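Local coordinates for protein IroE-like serine hydrolase (PDB 3GFF) that is probably an alpha/beta-hydrolase acting on ester bonds, a serine hydrolase resembling the siderophore esterase IroE, at residues R20-T25 with L118-K123; L32-A37 with I73-I78. All coordinates share one frame; numbering follows the deposited sequence.

In the fold
Both contacts attach to the antiparallel edge of the main sheet, where strand 24-31 runs beside strand 77-81, and each takes an opposite end of strand 24-31. Contact 1 lies at the surface: the turn entering this strand leans two leucines on helix 114-132. Contact 2 is partly buried and joins the loop leaving the strand to the approach to strand 77-81. Their centres are 26 Å apart and they do not touch, although contact 2 is nested within the chain loop that contact 1 closes. In contact 1 leucine methyls meet helix backbone and side-chain carbons, whereas contact 2 combines proline and isoleucine packing with the aliphatic parts of a glutamate and a lysine.

Contact 1: R20-T25 with L118-K123; sequences RLLKET and LDFIEK
Leu21 and Leu22 reach helix 114-132 with one methyl each, and both methyls land near Phe120. CD1 of Leu21 rests on the helix backbone, 3.5 Å from the carbonyl O of Asp119 and 3.6 Å from the amide N of Phe120. The same methyl lies 3.8 Å from CB of Asp119 and 4.0 Å from CB of Lys123, and so sits over the groove between the side-chain bases of two residues one turn apart. Leu22 works one residue further on: its CD1 meets CB of Phe120 at 3.7 Å and lies at a similar distance from CG at the root of the ring. The two side chains cross at about a right angle, and the end of the phenyl group leads away from the turn.

The carbonyl that Leu21 touches has its polar need met within the helix by the amide of Lys123, at 2.7 Å from N to O, while the methyl adds a van der Waals contact. CG of Leu22 stands anti to its carbonyl carbon (chi1 -63°), which sends CD1 to the base of Phe120. Behind these groups, polar bonds fix the backbones. Ser19 OG receives the amide of Leu22, and Glu124 OE2 takes that of Leu21, tying the turn to the same helix through a second, polar link. Asp119 turns its carboxylate to a salt bridge with Arg159, which Glu122 also engages, so that of its side chain CB is what meets Leu21.

The turn precedes strand 24-31, and Lys23 and Glu24 form a G1 beta bulge opposite Ser19 where the hairpin with strand 12-19 begins. Helix 114-132 packs Phe120 and Ile121 against Ile81 of strand 77-81, while Leu118 lies on helix 146-156; the two leucines thus join the hairpin end to a helix on the main sheet.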
loop_
_atom_site.group_PDB
_atom_site.type_symbol
_atom_site.label_atom_id
_atom_site.label_comp_id
_atom_site.label_asym_id
_atom_site.label_seq_id
_atom_site.Cartn_x
_atom_site.Cartn_y
_atom_site.Cartn_z
ATOM N N ARG A 20 -32.411 11.576 -7.006
ATOM C CA ARG A 20 -33.595 11.805 -7.834
ATOM C C ARG A 20 -33.382 11.222 -9.244
ATOM O O ARG A 20 -34.305 10.683 -9.839
ATOM C CB ARG A 20 -33.786 13.300 -7.951
ATOM C CG ARG A 20 -33.803 14.001 -6.595
ATOM C CD ARG A 20 -35.073 14.534 -6.281
ATOM N NE ARG A 20 -35.342 15.562 -7.260
ATOM C CZ ARG A 20 -36.510 16.165 -7.389
ATOM N NH1 ARG A 20 -37.535 15.877 -6.566
ATOM N NH2 ARG A 20 -36.657 17.067 -8.342
ATOM N N LEU A 21 -32.157 11.397 -9.763
ATOM C CA LEU A 21 -31.716 10.856 -11.048
ATOM C C LEU A 21 -31.761 9.326 -11.111
ATOM O O LEU A 21 -32.275 8.780 -12.058
ATOM C CB LEU A 21 -30.253 11.258 -11.335
ATOM C CG LEU A 21 -30.039 12.472 -12.226
ATOM C CD1 LEU A 21 -28.605 12.988 -12.185
ATOM C CD2 LEU A 21 -30.450 12.040 -13.651
ATOM N N LEU A 22 -31.150 8.667 -10.124
ATOM C CA LEU A 22 -31.113 7.209 -10.051
ATOM C C LEU A 22 -32.374 6.603 -9.371
ATOM O O LEU A 22 -32.572 5.388 -9.411
ATOM C CB LEU A 22 -29.784 6.734 -9.398
ATOM C CG LEU A 22 -28.519 7.104 -10.206
ATOM C CD1 LEU A 22 -27.195 6.670 -9.568
ATOM C CD2 LEU A 22 -28.633 6.525 -11.629
ATOM N N LYS A 23 -33.224 7.443 -8.788
ATOM C CA LYS A 23 -34.475 6.999 -8.150
ATOM C C LYS A 23 -34.208 5.964 -7.035
ATOM O O LYS A 23 -34.936 4.983 -6.868
ATOM C CB LYS A 23 -35.459 6.474 -9.218
ATOM C CG LYS A 23 -36.933 6.619 -8.848
ATOM C CD LYS A 23 -37.904 6.106 -9.934
ATOM C CE LYS A 23 -39.357 6.619 -9.714
ATOM N NZ LYS A 23 -40.033 6.230 -8.410
ATOM N N GLU A 24 -33.156 6.217 -6.261
ATOM C CA GLU A 24 -32.757 5.348 -5.148
ATOM C C GLU A 24 -31.940 6.126 -4.138
ATOM O O GLU A 24 -31.509 7.247 -4.387
ATOM C CB GLU A 24 -31.923 4.145 -5.660
ATOM C CG GLU A 24 -30.652 4.538 -6.388
ATOM C CD GLU A 24 -29.906 3.372 -7.075
ATOM O OE1 GLU A 24 -30.480 2.286 -7.289
ATOM O OE2 GLU A 24 -28.741 3.569 -7.453
ATOM N N THR A 25 -31.741 5.502 -2.989
ATOM C CA THR A 25 -30.858 6.001 -1.963
ATOM C C THR A 25 -29.455 5.572 -2.357
ATOM O O THR A 25 -29.242 4.421 -2.745
ATOM C CB THR A 25 -31.166 5.345 -0.622
ATOM O OG1 THR A 25 -32.545 5.553 -0.324
ATOM C CG2 THR A 25 -30.288 5.942 0.505
ATOM N N LEU A 118 -22.629 8.940 -13.902
ATOM C CA LEU A 118 -21.772 10.122 -13.943
ATOM C C LEU A 118 -22.626 11.384 -13.714
ATOM O O LEU A 118 -22.208 12.327 -13.031
ATOM C CB LEU A 118 -20.997 10.216 -15.266
ATOM C CG LEU A 118 -19.769 9.301 -15.334
ATOM C CD1 LEU A 118 -19.329 9.040 -16.794
ATOM C CD2 LEU A 118 -18.631 9.908 -14.434
ATOM N N ASP A 119 -23.820 11.414 -14.298
ATOM C CA ASP A 119 -24.733 12.548 -14.082
ATOM C C ASP A 119 -25.073 12.654 -12.603
ATOM O O ASP A 119 -25.152 13.758 -12.039
ATOM C CB ASP A 119 -26.002 12.382 -14.888
ATOM C CG ASP A 119 -25.782 12.576 -16.380
ATOM O OD1 ASP A 119 -24.751 13.127 -16.816
ATOM O OD2 ASP A 119 -26.651 12.151 -17.119
ATOM N N PHE A 120 -25.295 11.507 -11.968
ATOM C CA PHE A 120 -25.518 11.443 -10.509
ATOM C C PHE A 120 -24.386 12.122 -9.723
ATOM O O PHE A 120 -24.627 12.863 -8.778
ATOM C CB PHE A 120 -25.731 9.998 -10.035
ATOM C CG PHE A 120 -25.251 9.744 -8.597
ATOM C CD1 PHE A 120 -25.935 10.264 -7.502
ATOM C CD2 PHE A 120 -24.104 8.962 -8.354
ATOM C CE1 PHE A 120 -25.493 10.028 -6.179
ATOM C CE2 PHE A 120 -23.627 8.750 -7.018
ATOM C CZ PHE A 120 -24.338 9.295 -5.947
ATOM N N ILE A 121 -23.153 11.868 -10.133
ATOM C CA ILE A 121 -21.988 12.458 -9.482
ATOM C C ILE A 121 -21.973 13.978 -9.690
ATOM O O ILE A 121 -21.855 14.733 -8.733
ATOM C CB ILE A 121 -20.662 11.807 -9.963
ATOM C CG1 ILE A 121 -20.598 10.338 -9.521
ATOM C CG2 ILE A 121 -19.412 12.626 -9.455
ATOM C CD1 ILE A 121 -19.428 9.561 -10.102
ATOM N N GLU A 122 -22.146 14.425 -10.929
ATOM C CA GLU A 122 -22.070 15.853 -11.224
ATOM C C GLU A 122 -23.241 16.679 -10.805
ATOM O O GLU A 122 -23.062 17.844 -10.436
ATOM C CB GLU A 122 -21.819 16.088 -12.723
ATOM C CG GLU A 122 -20.461 15.577 -13.157
ATOM C CD GLU A 122 -20.034 16.065 -14.509
ATOM O OE1 GLU A 122 -20.491 15.541 -15.541
ATOM O OE2 GLU A 122 -19.173 16.946 -14.542
ATOM N N LYS A 123 -24.437 16.096 -10.901
ATOM C CA LYS A 123 -25.647 16.841 -10.655
ATOM C C LYS A 123 -26.123 16.728 -9.209
ATOM O O LYS A 123 -26.756 17.640 -8.723
ATOM C CB LYS A 123 -26.747 16.434 -11.647
ATOM C CG LYS A 123 -26.371 16.662 -13.113
ATOM C CD LYS A 123 -26.305 18.140 -13.479
ATOM C CE LYS A 123 -26.185 18.344 -15.031
ATOM N NZ LYS A 123 -26.155 19.799 -15.437
#

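Contact 2: L32-A37 with I73-I78; sequences LPEGYA and IPKVII
Pro33 makes the apolar centre of this contact, its ring laid against the side chains of Lys75 and Ile77 and the backbone carbonyl of Val76. Its CB is 3.7 Å from CB of Lys75, and its CD is 4.0 Å from CG1 of Ile77. The carbonyl O of Val76 approaches the ring between these two, 3.4 Å from Pro33 CD, with CB equally near. More loosely, Ile77 CD1 comes within 4.5 Å of CE1 of Tyr36, whose ring has CD2 of Leu32 over the centre of one face. Replacing Pro33 by a glycine would probably open a gap beside Lys75 and Ile77 and leave the loop freer to shift from the Val76 carbonyl.

The polar chains meet through their carbons. CE of Lys75 lies 3.6 Å from CG of Glu34, brought beside the loop by the lysine's bend at chi2 (-72°), while a second bend at chi4 only turns NZ at the end. Glu34 OE2 and Lys75 NZ remain 4.8 Å apart, so their opposite charges probably attract without forming a salt bridge.

Within the loop, the amide N of Tyr36 bonds to the carbonyl O of Pro33 at 3.1 Å, closing a type II beta turn with Gly35 at its third position. This turn starts the connection from strand 24-31 to strand 43-48, which pair on either side of strand 77-81 in the alpha/beta-hydrolase sheet.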
loop_
_atom_site.group_PDB
_atom_site.type_symbol
_atom_site.label_atom_id
_atom_site.label_comp_id
_atom_site.label_asym_id
_atom_site.label_seq_id
_atom_site.Cartn_x
_atom_site.Cartn_y
_atom_site.Cartn_z
ATOM N N LEU A 32 -11.899 12.948 5.922
ATOM C CA LEU A 32 -11.408 14.314 5.894
ATOM C C LEU A 32 -9.896 14.275 6.190
ATOM O O LEU A 32 -9.432 13.454 6.956
ATOM C CB LEU A 32 -12.158 15.181 6.930
ATOM C CG LEU A 32 -13.647 15.455 6.672
ATOM C CD1 LEU A 32 -14.226 16.219 7.837
ATOM C CD2 LEU A 32 -13.882 16.250 5.357
ATOM N N PRO A 33 -9.124 15.167 5.573
ATOM C CA PRO A 33 -7.708 15.135 5.849
ATOM C C PRO A 33 -7.420 15.551 7.270
ATOM O O PRO A 33 -8.244 16.216 7.922
ATOM C CB PRO A 33 -7.133 16.158 4.864
ATOM C CG PRO A 33 -8.191 17.056 4.595
ATOM C CD PRO A 33 -9.467 16.249 4.636
ATOM N N GLU A 34 -6.287 15.110 7.798
ATOM C CA GLU A 34 -5.947 15.515 9.120
ATOM C C GLU A 34 -5.607 17.010 9.031
ATOM O O GLU A 34 -5.050 17.487 8.032
ATOM C CB GLU A 34 -4.905 14.622 9.783
ATOM C CG GLU A 34 -3.592 14.367 9.117
ATOM C CD GLU A 34 -2.769 13.259 9.866
ATOM O OE1 GLU A 34 -3.037 12.951 11.053
ATOM O OE2 GLU A 34 -1.853 12.677 9.248
ATOM N N GLY A 35 -6.035 17.727 10.070
ATOM C CA GLY A 35 -5.934 19.168 10.168
ATOM C C GLY A 35 -7.140 19.870 9.558
ATOM O O GLY A 35 -7.231 21.082 9.653
ATOM N N TYR A 36 -8.066 19.127 8.931
ATOM C CA TYR A 36 -9.230 19.742 8.286
ATOM C C TYR A 36 -9.910 20.865 9.109
ATOM O O TYR A 36 -10.005 22.003 8.647
ATOM C CB TYR A 36 -10.263 18.693 7.856
ATOM C CG TYR A 36 -11.378 19.343 7.082
ATOM C CD1 TYR A 36 -11.218 19.685 5.729
ATOM C CD2 TYR A 36 -12.581 19.669 7.706
ATOM C CE1 TYR A 36 -12.248 20.335 5.027
ATOM C CE2 TYR A 36 -13.598 20.304 7.009
ATOM C CZ TYR A 36 -13.437 20.639 5.687
ATOM O OH TYR A 36 -14.472 21.289 5.038
ATOM N N ALA A 37 -10.345 20.545 10.327
ATOM C CA ALA A 37 -11.024 21.490 11.208
ATOM C C ALA A 37 -10.185 22.684 11.669
ATOM O O ALA A 37 -10.743 23.671 12.156
ATOM C CB ALA A 37 -11.599 20.749 12.442
ATOM N N ILE A 73 2.276 13.037 -0.800
ATOM C CA ILE A 73 1.236 13.643 -1.596
ATOM C C ILE A 73 0.597 14.685 -0.693
ATOM O O ILE A 73 0.823 14.655 0.511
ATOM C CB ILE A 73 0.244 12.606 -2.158
ATOM C CG1 ILE A 73 -0.530 11.896 -1.043
ATOM C CG2 ILE A 73 0.963 11.579 -3.047
ATOM C CD1 ILE A 73 -1.576 10.907 -1.558
ATOM N N PRO A 74 -0.165 15.636 -1.259
ATOM C CA PRO A 74 -0.833 16.594 -0.393
ATOM C C PRO A 74 -2.059 15.988 0.301
ATOM O O PRO A 74 -2.486 14.858 -0.007
ATOM C CB PRO A 74 -1.223 17.728 -1.346
ATOM C CG PRO A 74 -1.250 17.155 -2.682
ATOM C CD PRO A 74 -0.441 15.885 -2.682
ATOM N N LYS A 75 -2.612 16.739 1.240
ATOM C CA LYS A 75 -3.827 16.324 1.932
ATOM C C LYS A 75 -5.024 16.370 0.971
ATOM O O LYS A 75 -5.119 17.254 0.168
ATOM C CB LYS A 75 -4.065 17.247 3.128
ATOM C CG LYS A 75 -2.967 17.199 4.221
ATOM C CD LYS A 75 -3.036 15.927 4.977
ATOM C CE LYS A 75 -2.141 15.908 6.237
ATOM N NZ LYS A 75 -0.687 15.953 5.940
ATOM N N VAL A 76 -5.923 15.396 1.032
ATOM C CA VAL A 76 -7.122 15.389 0.185
ATOM C C VAL A 76 -8.358 14.981 0.996
ATOM O O VAL A 76 -8.226 14.449 2.090
ATOM C CB VAL A 76 -6.997 14.389 -0.966
ATOM C CG1 VAL A 76 -5.754 14.723 -1.847
ATOM C CG2 VAL A 76 -6.913 12.943 -0.424
ATOM N N ILE A 77 -9.531 15.272 0.431
ATOM C CA ILE A 77 -10.837 14.829 0.912
ATOM C C ILE A 77 -11.072 13.550 0.094
ATOM O O ILE A 77 -10.943 13.564 -1.123
ATOM C CB ILE A 77 -11.966 15.863 0.616
ATOM C CG1 ILE A 77 -11.768 17.135 1.472
ATOM C CG2 ILE A 77 -13.375 15.265 0.868
ATOM C CD1 ILE A 77 -12.625 18.309 1.078
ATOM N N ILE A 78 -11.316 12.432 0.781
ATOM C CA ILE A 78 -11.541 11.151 0.116
ATOM C C ILE A 78 -13.029 10.827 0.156
ATOM O O ILE A 78 -13.633 10.826 1.241
ATOM C CB ILE A 78 -10.778 9.997 0.789
ATOM C CG1 ILE A 78 -9.328 10.420 1.056
ATOM C CG2 ILE A 78 -10.810 8.751 -0.113
ATOM C CD1 ILE A 78 -8.509 9.399 1.765
#